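Local coordinates for uncharacterized protein (Pseudomonas protegens, PDB 4KT3) that is a type VI secretion effector, a glycoside hydrolase that acts on peptidoglycan and is held here in complex with its immunity protein, at residues T39-S42 with K43-V47; I168-V171 with R172-A176; M136-A139 with Q140-R144; F160-Y163 with L164-I167. All coordinates share one frame; numbering follows the deposited sequence.

Contact 1: T39-S42 with K43-V47; sequences TFVS and KYKAV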
ATOM      1  N   THR A  39      11.958   3.127  -6.586  1.00  9.87           N
ATOM      2  CA  THR A  39      13.043   2.449  -5.885  1.00 11.44           C
ATOM      3  C   THR A  39      12.699   0.958  -5.677  1.00  9.97           C
ATOM      4  O   THR A  39      13.518   0.080  -5.911  1.00 11.86           O
ATOM      5  CB  THR A  39      13.322   3.161  -4.539  1.00 12.72           C
ATOM      6  OG1 THR A  39      13.799   4.495  -4.798  1.00 16.45           O
ATOM      7  CG2 THR A  39      14.354   2.420  -3.707  1.00 15.15           C
ATOM      8  N   PHE A  40      11.481   0.693  -5.240  1.00  9.44           N
ATOM      9  CA  PHE A  40      11.035  -0.671  -5.016  1.00  9.00           C
ATOM     10  C   PHE A  40      11.049  -1.481  -6.307  1.00  8.43           C
ATOM     11  O   PHE A  40      11.572  -2.619  -6.365  1.00  8.79           O
ATOM     12  CB  PHE A  40       9.619  -0.654  -4.433  1.00  9.93           C
ATOM     13  CG  PHE A  40       9.029  -2.023  -4.262  1.00  9.31           C
ATOM     14  CD1 PHE A  40       9.414  -2.819  -3.197  1.00  9.73           C
ATOM     15  CD2 PHE A  40       8.107  -2.512  -5.169  1.00  9.91           C
ATOM     16  CE1 PHE A  40       8.862  -4.083  -3.014  1.00 10.83           C
ATOM     17  CE2 PHE A  40       7.560  -3.781  -5.008  1.00 11.05           C
ATOM     18  CZ  PHE A  40       7.941  -4.568  -3.926  1.00 10.96           C
ATOM     19  N   VAL A  41      10.482  -0.912  -7.358  1.00  8.92           N
ATOM     20  CA  VAL A  41      10.391  -1.624  -8.625  1.00  9.52           C
ATOM     21  C   VAL A  41      11.795  -1.900  -9.187  1.00  9.61           C
ATOM     22  O   VAL A  41      12.102  -3.025  -9.609  1.00 10.98           O
ATOM     23  CB  VAL A  41       9.499  -0.842  -9.602  1.00 11.03           C
ATOM     24  CG1 VAL A  41       9.628  -1.392 -11.030  1.00 12.19           C
ATOM     25  CG2 VAL A  41       8.046  -0.878  -9.105  1.00 11.91           C
ATOM     26  N   SER A  42      12.673  -0.901  -9.150  1.00 10.39           N
ATOM     27  CA  SER A  42      14.035  -1.085  -9.640  1.00 12.44           C
ATOM     28  C   SER A  42      14.775  -2.137  -8.829  1.00 11.60           C
ATOM     29  O   SER A  42      15.560  -2.908  -9.375  1.00 13.66           O
ATOM     30  CB  SER A  42      14.798   0.226  -9.590  1.00 14.89           C
ATOM     31  OG  SER A  42      14.265   1.117 -10.545  1.00 18.49           O
ATOM     32  N   LYS A  43      14.511  -2.191  -7.529  1.00 10.92           N
ATOM     33  CA  LYS A  43      15.249  -3.095  -6.660  1.00  9.66           C
ATOM     34  C   LYS A  43      14.943  -4.553  -6.960  1.00  8.69           C
ATOM     35  O   LYS A  43      15.828  -5.393  -6.912  1.00  9.56           O
ATOM     36  CB  LYS A  43      14.914  -2.815  -5.194  1.00 11.69           C
ATOM     37  CG  LYS A  43      15.660  -3.715  -4.201  1.00 11.98           C
ATOM     38  CD  LYS A  43      15.545  -3.167  -2.793  1.00 16.83           C
ATOM     39  CE  LYS A  43      16.367  -3.968  -1.825  1.00 17.50           C
ATOM     40  NZ  LYS A  43      16.120  -3.554  -0.419  1.00 25.21           N
ATOM     41  N   TYR A  44      13.677  -4.868  -7.241  1.00  8.77           N
ATOM     42  CA  TYR A  44      13.230  -6.261  -7.261  1.00  8.56           C
ATOM     43  C   TYR A  44      12.722  -6.782  -8.590  1.00 10.30           C
ATOM     44  O   TYR A  44      12.396  -7.968  -8.705  1.00 11.23           O
ATOM     45  CB  TYR A  44      12.150  -6.474  -6.208  1.00  9.06           C
ATOM     46  CG  TYR A  44      12.636  -6.334  -4.790  1.00 10.76           C
ATOM     47  CD1 TYR A  44      13.587  -7.204  -4.273  1.00 13.09           C
ATOM     48  CD2 TYR A  44      12.117  -5.355  -3.950  1.00 13.64           C
ATOM     49  CE1 TYR A  44      14.024  -7.082  -2.961  1.00 15.60           C
ATOM     50  CE2 TYR A  44      12.554  -5.224  -2.646  1.00 16.42           C
ATOM     51  CZ  TYR A  44      13.493  -6.095  -2.153  1.00 16.76           C
ATOM     52  OH  TYR A  44      13.911  -5.961  -0.846  1.00 26.60           O
ATOM     53  N   LYS A  45      12.695  -5.944  -9.620  1.00  9.42           N
ATOM     54  CA  LYS A  45      12.161  -6.407 -10.902  1.00  9.68           C
ATOM     55  C   LYS A  45      12.922  -7.595 -11.493  1.00 11.90           C
ATOM     56  O   LYS A  45      12.308  -8.508 -12.057  1.00 13.21           O
ATOM     57  CB  LYS A  45      12.053  -5.261 -11.906  1.00 10.54           C
ATOM     58  CG  LYS A  45      13.352  -4.560 -12.278  1.00 12.74           C
ATOM     59  CD  LYS A  45      13.052  -3.365 -13.161  1.00 13.90           C
ATOM     60  CE  LYS A  45      14.324  -2.620 -13.554  1.00 15.41           C
ATOM     61  NZ  LYS A  45      14.034  -1.418 -14.384  1.00 21.42           N
ATOM     62  N   ALA A  46      14.241  -7.603 -11.383  1.00 11.17           N
ATOM     63  CA  ALA A  46      15.025  -8.683 -11.974  1.00 11.20           C
ATOM     64  C   ALA A  46      14.841  -9.971 -11.192  1.00 10.34           C
ATOM     65  O   ALA A  46      14.665 -11.031 -11.799  1.00 11.49           O
ATOM     66  CB  ALA A  46      16.494  -8.316 -12.079  1.00 10.93           C
ATOM     67  N   VAL A  47      14.824  -9.897  -9.864  1.00 11.05           N
ATOM     68  CA  VAL A  47      14.622 -11.127  -9.084  1.00 10.85           C
ATOM     69  C   VAL A  47      13.228 -11.736  -9.260  1.00  9.75           C
ATOM     70  O   VAL A  47      13.042 -12.953  -9.126  1.00 13.40           O
ATOM     71  CB  VAL A  47      14.998 -10.990  -7.586  1.00 18.96           C
ATOM     72  CG1 VAL A  47      16.488 -10.655  -7.440  1.00 22.34           C
ATOM     73  CG2 VAL A  47      14.167  -9.975  -6.921  1.00 23.87           C
TER
HETATM   74  O   HOH W   1      12.609   0.400 -12.547  1.00 19.51           O
HETATM   75  O   HOH W   2      16.161  -5.415 -10.307  1.00 21.42           O

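Contact 2: I168-V171 with R172-A176; sequences IIAV and RGRMA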
ATOM      1  N   ILE A 168      -0.626  -3.206 -11.099  1.00 12.66           N
ATOM      2  CA  ILE A 168       0.205  -3.985 -12.013  1.00 12.59           C
ATOM      3  C   ILE A 168       0.602  -3.127 -13.214  1.00 14.38           C
ATOM      4  O   ILE A 168       1.759  -3.130 -13.652  1.00 13.75           O
ATOM      5  CB  ILE A 168      -0.549  -5.261 -12.462  1.00 13.85           C
ATOM      6  CG1 ILE A 168      -0.584  -6.256 -11.293  1.00 12.88           C
ATOM      7  CG2 ILE A 168       0.102  -5.889 -13.680  1.00 14.32           C
ATOM      8  CD1 ILE A 168      -1.586  -7.398 -11.466  1.00 13.63           C
ATOM      9  N   ILE A 169      -0.348  -2.363 -13.737  1.00 15.68           N
ATOM     10  CA  ILE A 169      -0.068  -1.501 -14.882  1.00 18.79           C
ATOM     11  C   ILE A 169       0.905  -0.384 -14.489  1.00 16.75           C
ATOM     12  O   ILE A 169       1.815  -0.030 -15.258  1.00 17.60           O
ATOM     13  CB  ILE A 169      -1.374  -0.936 -15.472  1.00 19.45           C
ATOM     14  CG1 ILE A 169      -2.188  -2.081 -16.081  1.00 20.62           C
ATOM     15  CG2 ILE A 169      -1.082   0.120 -16.536  1.00 23.72           C
ATOM     16  CD1 ILE A 169      -3.639  -1.740 -16.355  1.00 26.13           C
ATOM     17  N   ALA A 170       0.735   0.151 -13.284  1.00 15.49           N
ATOM     18  CA  ALA A 170       1.636   1.189 -12.785  1.00 15.88           C
ATOM     19  C   ALA A 170       3.056   0.647 -12.613  1.00 16.81           C
ATOM     20  O   ALA A 170       4.031   1.316 -12.957  1.00 15.85           O
ATOM     21  CB  ALA A 170       1.118   1.760 -11.467  1.00 17.92           C
ATOM     22  N   VAL A 171       3.164  -0.557 -12.067  1.00 13.09           N
ATOM     23  CA  VAL A 171       4.457  -1.221 -11.935  1.00 11.59           C
ATOM     24  C   VAL A 171       5.112  -1.423 -13.300  1.00 12.98           C
ATOM     25  O   VAL A 171       6.300  -1.158 -13.459  1.00 14.53           O
ATOM     26  CB  VAL A 171       4.340  -2.543 -11.126  1.00 11.63           C
ATOM     27  CG1 VAL A 171       5.557  -3.454 -11.319  1.00 13.25           C
ATOM     28  CG2 VAL A 171       4.162  -2.226  -9.659  1.00 12.27           C
ATOM     29  N   ARG A 172       4.348  -1.892 -14.283  1.00 13.99           N
ATOM     30  CA  ARG A 172       4.874  -2.051 -15.634  1.00 14.99           C
ATOM     31  C   ARG A 172       5.513  -0.750 -16.114  1.00 15.30           C
ATOM     32  O   ARG A 172       6.603  -0.763 -16.692  1.00 17.32           O
ATOM     33  CB  ARG A 172       3.782  -2.483 -16.611  1.00 14.44           C
ATOM     34  CG  ARG A 172       4.303  -2.904 -17.990  1.00 15.67           C
ATOM     35  CD  ARG A 172       3.160  -3.043 -19.004  1.00 17.08           C
ATOM     36  NE  ARG A 172       2.153  -4.002 -18.562  1.00 16.98           N
ATOM     37  CZ  ARG A 172       0.841  -3.859 -18.728  1.00 18.78           C
ATOM     38  NH1 ARG A 172       0.343  -2.793 -19.342  1.00 21.52           N
ATOM     39  NH2 ARG A 172       0.019  -4.797 -18.280  1.00 19.28           N
ATOM     40  N   GLY A 173       4.832   0.370 -15.880  1.00 16.95           N
ATOM     41  CA  GLY A 173       5.359   1.664 -16.278  1.00 16.20           C
ATOM     42  C   GLY A 173       6.576   2.074 -15.468  1.00 14.93           C
ATOM     43  O   GLY A 173       7.523   2.644 -16.006  1.00 16.94           O
ATOM     44  N   ARG A 174       6.557   1.803 -14.168  1.00 15.32           N
ATOM     45  CA  ARG A 174       7.666   2.182 -13.302  1.00 14.42           C
ATOM     46  C   ARG A 174       8.936   1.386 -13.585  1.00 13.71           C
ATOM     47  O   ARG A 174      10.040   1.824 -13.253  1.00 15.87           O
ATOM     48  CB  ARG A 174       7.249   2.081 -11.827  1.00 15.02           C
ATOM     49  CG  ARG A 174       6.302   3.204 -11.458  1.00 18.32           C
ATOM     50  CD  ARG A 174       5.907   3.265 -10.001  1.00 19.41           C
ATOM     51  NE  ARG A 174       5.328   4.600  -9.756  1.00 26.55           N
ATOM     52  CZ  ARG A 174       4.148   4.866  -9.198  1.00 23.31           C
ATOM     53  NH1 ARG A 174       3.349   3.909  -8.747  1.00 22.32           N
ATOM     54  NH2 ARG A 174       3.766   6.128  -9.072  1.00 25.14           N
HETATM   55  N   MSE A 175       8.792   0.244 -14.244  1.00 12.44           N
HETATM   56  CA  MSE A 175       9.957  -0.535 -14.654  1.00 12.37           C
HETATM   57  C   MSE A 175      10.823   0.199 -15.681  1.00 14.40           C
HETATM   58  O   MSE A 175      12.003  -0.106 -15.831  1.00 15.54           O
HETATM   59  CB  MSE A 175       9.519  -1.902 -15.210  1.00 11.49           C
HETATM   60  CG  MSE A 175       9.048  -2.871 -14.139  1.00 13.57           C
HETATM   61 SE   MSE A 175       8.371  -4.536 -14.816  0.80 12.34          SE
HETATM   62  CE  MSE A 175      10.039  -5.283 -15.517  1.00 13.66           C
ATOM     63  N   ALA A 176      10.236   1.181 -16.358  1.00 15.51           N
ATOM     64  CA  ALA A 176      10.938   1.994 -17.348  1.00 14.81           C
ATOM     65  C   ALA A 176      11.668   3.205 -16.744  1.00 19.49           C
ATOM     66  O   ALA A 176      12.382   3.920 -17.444  1.00 22.40           O
ATOM     67  CB  ALA A 176       9.935   2.471 -18.409  1.00 18.78           C
TER

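Contact 3: M136-A139 with Q140-R144; sequences MAFA and QALVR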
HETATM    1  N   MSE A 136      -6.468  -8.349 -14.915  1.00 16.90           N
HETATM    2  CA  MSE A 136      -7.756  -8.639 -14.294  1.00 16.94           C
HETATM    3  C   MSE A 136      -7.946 -10.129 -14.033  1.00 17.82           C
HETATM    4  O   MSE A 136      -8.413 -10.516 -12.967  1.00 19.66           O
HETATM    5  CB  MSE A 136      -8.912  -8.130 -15.162  1.00 21.97           C
HETATM    6  CG  MSE A 136      -9.021  -6.627 -15.176  1.00 25.78           C
HETATM    7 SE   MSE A 136      -9.709  -5.966 -13.493  0.63 22.96          SE
HETATM    8  CE  MSE A 136     -11.568  -6.471 -13.718  1.00 25.47           C
ATOM      9  N   ALA A 137      -7.604 -10.955 -15.016  1.00 18.55           N
ATOM     10  CA  ALA A 137      -7.680 -12.403 -14.862  1.00 19.68           C
ATOM     11  C   ALA A 137      -6.788 -12.858 -13.717  1.00 13.57           C
ATOM     12  O   ALA A 137      -7.150 -13.752 -12.951  1.00 15.74           O
ATOM     13  CB  ALA A 137      -7.275 -13.090 -16.149  1.00 19.61           C
ATOM     14  N   PHE A 138      -5.601 -12.265 -13.620  1.00 13.55           N
ATOM     15  CA  PHE A 138      -4.685 -12.586 -12.532  1.00 13.54           C
ATOM     16  C   PHE A 138      -5.336 -12.296 -11.165  1.00 14.44           C
ATOM     17  O   PHE A 138      -5.329 -13.141 -10.273  1.00 14.47           O
ATOM     18  CB  PHE A 138      -3.374 -11.800 -12.707  1.00 12.55           C
ATOM     19  CG  PHE A 138      -2.381 -12.006 -11.597  1.00 14.68           C
ATOM     20  CD1 PHE A 138      -1.677 -13.194 -11.486  1.00 13.82           C
ATOM     21  CD2 PHE A 138      -2.167 -11.017 -10.651  1.00 14.93           C
ATOM     22  CE1 PHE A 138      -0.755 -13.379 -10.469  1.00 13.60           C
ATOM     23  CE2 PHE A 138      -1.250 -11.196  -9.632  1.00 16.01           C
ATOM     24  CZ  PHE A 138      -0.554 -12.379  -9.529  1.00 13.05           C
ATOM     25  N   ALA A 139      -5.892 -11.103 -11.003  1.00 15.14           N
ATOM     26  CA  ALA A 139      -6.486 -10.737  -9.725  1.00 14.89           C
ATOM     27  C   ALA A 139      -7.664 -11.659  -9.409  1.00 16.01           C
ATOM     28  O   ALA A 139      -7.849 -12.091  -8.271  1.00 15.15           O
ATOM     29  CB  ALA A 139      -6.935  -9.292  -9.754  1.00 18.26           C
ATOM     30  N   GLN A 140      -8.456 -11.981 -10.424  1.00 18.44           N
ATOM     31  CA  GLN A 140      -9.593 -12.876 -10.215  1.00 19.49           C
ATOM     32  C   GLN A 140      -9.149 -14.280  -9.790  1.00 17.21           C
ATOM     33  O   GLN A 140      -9.777 -14.904  -8.941  1.00 18.66           O
ATOM     34  CB  GLN A 140     -10.469 -12.919 -11.469  1.00 23.66           C
ATOM     35  CG  GLN A 140     -11.192 -11.589 -11.733  1.00 26.04           C
ATOM     36  CD  GLN A 140     -11.565 -11.388 -13.194  1.00 30.06           C
ATOM     37  OE1 GLN A 140     -11.245 -12.216 -14.052  1.00 32.11           O
ATOM     38  NE2 GLN A 140     -12.231 -10.272 -13.484  1.00 36.11           N
ATOM     39  N   ALA A 141      -8.046 -14.764 -10.351  1.00 16.10           N
ATOM     40  CA  ALA A 141      -7.523 -16.071  -9.977  1.00 18.86           C
ATOM     41  C   ALA A 141      -6.996 -16.044  -8.544  1.00 15.20           C
ATOM     42  O   ALA A 141      -7.085 -17.038  -7.816  1.00 17.75           O
ATOM     43  CB  ALA A 141      -6.423 -16.499 -10.944  1.00 18.53           C
ATOM     44  N   LEU A 142      -6.447 -14.901  -8.148  1.00 16.99           N
ATOM     45  CA  LEU A 142      -5.943 -14.711  -6.799  1.00 18.36           C
ATOM     46  C   LEU A 142      -7.073 -14.924  -5.799  1.00 20.66           C
ATOM     47  O   LEU A 142      -6.914 -15.605  -4.781  1.00 22.98           O
ATOM     48  CB  LEU A 142      -5.388 -13.288  -6.663  1.00 23.60           C
ATOM     49  CG  LEU A 142      -4.109 -13.055  -5.890  1.00 30.11           C
ATOM     50  CD1 LEU A 142      -3.050 -14.091  -6.201  1.00 17.25           C
ATOM     51  CD2 LEU A 142      -3.615 -11.658  -6.224  1.00 23.11           C
ATOM     52  N   VAL A 143      -8.224 -14.342  -6.093  1.00 21.96           N
ATOM     53  CA  VAL A 143      -9.397 -14.520  -5.243  1.00 23.94           C
ATOM     54  C   VAL A 143      -9.919 -15.958  -5.249  1.00 23.04           C
ATOM     55  O   VAL A 143     -10.282 -16.494  -4.204  1.00 26.38           O
ATOM     56  CB  VAL A 143     -10.526 -13.574  -5.662  1.00 24.61           C
ATOM     57  CG1 VAL A 143     -11.799 -13.907  -4.918  1.00 27.42           C
ATOM     58  CG2 VAL A 143     -10.109 -12.135  -5.397  1.00 25.69           C
ATOM     59  N   ARG A 144      -9.970 -16.575  -6.419  1.00 25.33           N
ATOM     60  CA  ARG A 144     -10.454 -17.950  -6.523  1.00 23.60           C
ATOM     61  C   ARG A 144      -9.594 -18.909  -5.707  1.00 26.77           C
ATOM     62  O   ARG A 144     -10.099 -19.878  -5.127  1.00 28.69           O
ATOM     63  CB  ARG A 144     -10.469 -18.395  -7.985  1.00 26.09           C
ATOM     64  CG  ARG A 144     -11.782 -18.127  -8.692  1.00 32.60           C
ATOM     65  CD  ARG A 144     -11.958 -18.987  -9.936  1.00 34.62           C
ATOM     66  NE  ARG A 144     -10.765 -18.986 -10.775  1.00 35.37           N
ATOM     67  CZ  ARG A 144     -10.410 -17.998 -11.596  1.00 34.49           C
ATOM     68  NH1 ARG A 144     -11.153 -16.904 -11.714  1.00 36.99           N
ATOM     69  NH2 ARG A 144      -9.302 -18.110 -12.308  1.00 34.67           N
TER
HETATM   70  O   HOH W   3      -8.773 -15.842 -13.871  1.00 23.72           O

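Contact 4: F160-Y163 with L164-I167; sequences FARY and LADI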
ATOM      1  N   PHE A 160     -11.773  -5.170  -6.024  1.00 27.74           N
ATOM      2  CA  PHE A 160     -10.454  -5.722  -5.749  1.00 22.72           C
ATOM      3  C   PHE A 160      -9.633  -5.893  -7.028  1.00 24.29           C
ATOM      4  O   PHE A 160      -8.463  -5.491  -7.089  1.00 19.96           O
ATOM      5  CB  PHE A 160     -10.574  -7.069  -5.029  1.00 25.98           C
ATOM      6  CG  PHE A 160      -9.267  -7.775  -4.864  1.00 25.54           C
ATOM      7  CD1 PHE A 160      -8.865  -8.753  -5.773  1.00 22.99           C
ATOM      8  CD2 PHE A 160      -8.424  -7.452  -3.815  1.00 33.31           C
ATOM      9  CE1 PHE A 160      -7.650  -9.394  -5.628  1.00 23.60           C
ATOM     10  CE2 PHE A 160      -7.210  -8.087  -3.668  1.00 31.18           C
ATOM     11  CZ  PHE A 160      -6.822  -9.065  -4.576  1.00 29.41           C
ATOM     12  N   ALA A 161     -10.237  -6.490  -8.051  1.00 23.34           N
ATOM     13  CA  ALA A 161      -9.485  -6.844  -9.253  1.00 19.34           C
ATOM     14  C   ALA A 161      -8.976  -5.618 -10.003  1.00 19.80           C
ATOM     15  O   ALA A 161      -7.819  -5.577 -10.421  1.00 20.78           O
ATOM     16  CB  ALA A 161     -10.327  -7.713 -10.178  1.00 20.75           C
ATOM     17  N   ARG A 162      -9.844  -4.628 -10.180  1.00 20.44           N
ATOM     18  CA  ARG A 162      -9.489  -3.435 -10.925  1.00 19.37           C
ATOM     19  C   ARG A 162      -8.402  -2.664 -10.182  1.00 17.64           C
ATOM     20  O   ARG A 162      -7.490  -2.103 -10.800  1.00 19.65           O
ATOM     21  CB  ARG A 162     -10.717  -2.561 -11.148  1.00 24.86           C
ATOM     22  CG  ARG A 162     -10.468  -1.343 -12.015  1.00 27.59           C
ATOM     23  CD  ARG A 162     -10.193  -1.734 -13.458  1.00 33.21           C
ATOM     24  NE  ARG A 162      -8.766  -1.811 -13.745  1.00 34.01           N
ATOM     25  CZ  ARG A 162      -8.253  -2.286 -14.877  1.00 32.57           C
ATOM     26  NH1 ARG A 162      -9.050  -2.741 -15.837  1.00 36.73           N
ATOM     27  NH2 ARG A 162      -6.941  -2.312 -15.051  1.00 32.14           N
ATOM     28  N   TYR A 163      -8.506  -2.629  -8.851  1.00 16.84           N
ATOM     29  CA  TYR A 163      -7.528  -1.935  -8.028  1.00 15.80           C
ATOM     30  C   TYR A 163      -6.141  -2.584  -8.182  1.00 15.38           C
ATOM     31  O   TYR A 163      -5.145  -1.894  -8.404  1.00 15.54           O
ATOM     32  CB  TYR A 163      -7.987  -1.908  -6.559  1.00 15.74           C
ATOM     33  CG  TYR A 163      -7.029  -1.197  -5.619  1.00 15.47           C
ATOM     34  CD1 TYR A 163      -6.034  -1.896  -4.951  1.00 15.09           C
ATOM     35  CD2 TYR A 163      -7.121   0.167  -5.404  1.00 16.25           C
ATOM     36  CE1 TYR A 163      -5.141  -1.244  -4.102  1.00 14.58           C
ATOM     37  CE2 TYR A 163      -6.245   0.825  -4.552  1.00 14.79           C
ATOM     38  CZ  TYR A 163      -5.263   0.113  -3.903  1.00 13.75           C
ATOM     39  OH  TYR A 163      -4.388   0.747  -3.057  1.00 13.56           O
ATOM     40  N   LEU A 164      -6.076  -3.911  -8.085  1.00 16.35           N
ATOM     41  CA  LEU A 164      -4.799  -4.596  -8.220  1.00 15.42           C
ATOM     42  C   LEU A 164      -4.284  -4.483  -9.654  1.00 14.89           C
ATOM     43  O   LEU A 164      -3.090  -4.293  -9.877  1.00 14.46           O
ATOM     44  CB  LEU A 164      -4.923  -6.067  -7.831  1.00 15.36           C
ATOM     45  CG  LEU A 164      -3.663  -6.931  -7.994  1.00 14.58           C
ATOM     46  CD1 LEU A 164      -2.489  -6.349  -7.240  1.00 15.36           C
ATOM     47  CD2 LEU A 164      -3.935  -8.333  -7.493  1.00 17.63           C
ATOM     48  N   ALA A 165      -5.184  -4.615 -10.623  1.00 18.72           N
ATOM     49  CA  ALA A 165      -4.788  -4.529 -12.020  1.00 16.91           C
ATOM     50  C   ALA A 165      -4.150  -3.168 -12.316  1.00 16.78           C
ATOM     51  O   ALA A 165      -3.180  -3.078 -13.072  1.00 19.84           O
ATOM     52  CB  ALA A 165      -5.990  -4.790 -12.939  1.00 17.13           C
ATOM     53  N   ASP A 166      -4.680  -2.112 -11.706  1.00 18.38           N
ATOM     54  CA  ASP A 166      -4.111  -0.776 -11.878  1.00 17.89           C
ATOM     55  C   ASP A 166      -2.700  -0.686 -11.297  1.00 16.30           C
ATOM     56  O   ASP A 166      -1.829  -0.035 -11.876  1.00 18.96           O
ATOM     57  CB  ASP A 166      -5.013   0.291 -11.254  1.00 20.99           C
ATOM     58  CG  ASP A 166      -6.256   0.566 -12.092  1.00 26.07           C
ATOM     59  OD1 ASP A 166      -6.326   0.075 -13.242  1.00 27.88           O
ATOM     60  OD2 ASP A 166      -7.161   1.283 -11.604  1.00 27.24           O
ATOM     61  N   ILE A 167      -2.472  -1.339 -10.159  1.00 15.26           N
ATOM     62  CA  ILE A 167      -1.126  -1.380  -9.575  1.00 14.49           C
ATOM     63  C   ILE A 167      -0.163  -2.112 -10.506  1.00 10.91           C
ATOM     64  O   ILE A 167       0.975  -1.672 -10.705  1.00 13.56           O
ATOM     65  CB  ILE A 167      -1.130  -2.049  -8.191  1.00 12.68           C
ATOM     66  CG1 ILE A 167      -1.822  -1.125  -7.187  1.00 13.67           C
ATOM     67  CG2 ILE A 167       0.286  -2.345  -7.726  1.00 14.18           C
ATOM     68  CD1 ILE A 167      -2.040  -1.754  -5.824  1.00 13.97           C
TER

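Contact 1: T39-S42 with K43-V47
Phe40 and Tyr44 meet one turn apart on helix 35-54, an i to i+4 aromatic pair in an alpha-helix that belongs to the lysozyme-like fold suggested by the sequence family. The pair is an offset edge-to-face stack in which the edge of Tyr44 is directed at the face of Phe40. The planes stand at 63° with centroids 5.5 Å apart, and the closest carbons are Phe40 CE1 and Tyr44 CD2, at 3.6 Å. Phe114 stacks on Tyr44 and Tyr84 meets it edge-to-face, so the pair is part of a larger aromatic cluster.

Backbone bonding runs through the same turn. Lys43 N, Tyr44 N and Lys45 N donate to Thr39 O, Phe40 O and Val41 O in turn, and Tyr44 N has a second, weak bond to Val41 O. Beyond this the spiral kinks: the N of Ala46 has no bond to the preceding turn, and a water bridges it to Ser42 O instead, 2.7 Å from that oxygen.

The polar side chains use water as well. Lys45 takes the tight rotamer with CG between the backbone N and carbonyl carbon (chi1 61°), which lays the start of its chain against Val41 O; the extended remainder carries NZ to a hydrogen bond with Met175 O. The same ammonium donates to another water, with NZ to water oxygen 3.0 Å, and that water lies 2.7 Å from Ser42 OG.

Contact 2: I168-V171 with R172-A176
The guanidinium of Arg172 meets Ile169 obliquely, with NH2 4.1 Å from CG1 of the isoleucine, and the two chains run alongside each other in the same direction. A bend at chi3 (-58°) in the arginine turns its flat group back along the helix toward Ile169, while NE forms a salt bridge with Glu60. On another side of the helix, the Arg174 guanidinium is placed in much the same relation to Ala170: its NH1 comes obliquely to the methyl CB at 4.1 Å. This chain is extended from CG to NE, and CG passes only 3.3 Å from Ala170 O before the polar end bonds to Leu31 O through NE and to Tyr72 OH through NH1. The two arginines thus tie the C-terminal part of helix 160-174 to three separate places in the chain.

Main-chain bonds join the two segments in the i to i+4 pattern of an alpha-helix. Arg172 N to Ile168 O, at 2.9 Å, is nearly straight at the hydrogen (164°). The bond from Met175 N to Val171 O is more bent, at 137°.

Among its neighbours, this part of the helix packs through Val171 against Val41 of helix 35-54 and Leu63 of helix 59-70. Ile168 reaches Pro135 and Phe138 of helix 135-144, and Arg174 touches Gly132 of the putative lipoprotein chain, presumably the immunity protein.

Contact 3: M136-A139 with Q140-R144
Phe138 and Leu142 cross at a slant one turn apart on helix 135-144, both buried against the neighbouring helices. The leucine methyl CD2 approaches the aromatic ring obliquely, 4.2 Å from CE2, a loose van der Waals contact. The ring is set by a first torsion that puts CG opposite the backbone N (chi1 177°), which tips it along the helix toward the following turn. Leu142 CB sits 3.2 Å from Ala139 O. With Ala139 and Ala141 also buried, these residues give the helix the apolar inner side of an amphipathic helix, here in a domain whose sequence family suggests a lysozyme-like fold.

Met136, a selenomethionine, and Gln140 make the corresponding pair on another side. The folded chain of Met136 meets the extended one of Gln140 at an angle, with the terminal methyl CE of Met136 3.9 Å from NE2 of the amide. The amide carbon CD of Gln140 is only 3.3 Å from Met136 O, the oxygen that accepts the main-chain bond from Gln140 N.

Arg144 doubles back over the same helix. One face of its guanidinium lies over Ala141 CA, 3.5 Å from the plane and offset toward the rim. A water in the plane at its edge accepts from NH2 and donates to Ala137 O, 2.8 Å away, so that carbonyl serves both the water and Ala141 N.

Packed beside it, helix 160-174 receives Leu142 on Leu164 and Val143 on Phe160. Helix 114-129 meets Phe138 and Leu142 through Val129, and helix 59-70 touches them through Asn61 and Leu65.

Contact 4: F160-Y163 with L164-I167
Arg162 and Asp166 form a salt bridge along helix 160-174, and the arginine has to fold for it. Bends at chi2 (69°) and chi3 (-96°) curl the chain forward until the two side chains cross at about a right angle, while their flat groups, guanidinium and carboxylate, stay 28° from parallel. Arg162 NE and NH2 share Asp166 OD1, each at 3.1 Å, through two weak bonds whose N-H groups aim off the oxygen. The Ala165 methyl CB lies over one guanidinium face, 3.4 Å from Arg162 NH2.

This is the i to i+4 spacing of an alpha-helix, repeated in two apolar pairs of the same two turns. The Phe160 and Leu164 side chains run alongside each other, with Phe160 CZ 4.2 Å from Leu164 CD2.

The trans setting of Tyr163 CG swings the ring forward along the helix, next to Ile167. The isoleucine comes at it obliquely and offers CD1 to Tyr163 CE1 at 3.6 Å. At the far end, Tyr163 OH is hydrogen-bonded to Glu94 and Asn96 of the putative lipoprotein chain, presumably the immunity protein of the complex, and Ile167 packs on Asn96 of that chain too.

How the contacts relate
From the N terminus, contact 1 comes first, on helix 35-54, then contact 3 on helix 135-144, then contacts 4 and 2 in succession on helix 160-174. Each joins adjoining turns of one helix, so none closes a long loop and none nests in or crosses another. Ties in space come from helix packing. Contact 4 lies against contact 3, with Ala139 CB 3.6 Å from Ala161 CA, and contact 2 also touches contact 3. At its other end contact 2 meets contact 1, where Val41 packs on Met175. The C-terminal helix therefore links helix 35-54 to helix 135-144, whose contacts have centres about 23 Å apart.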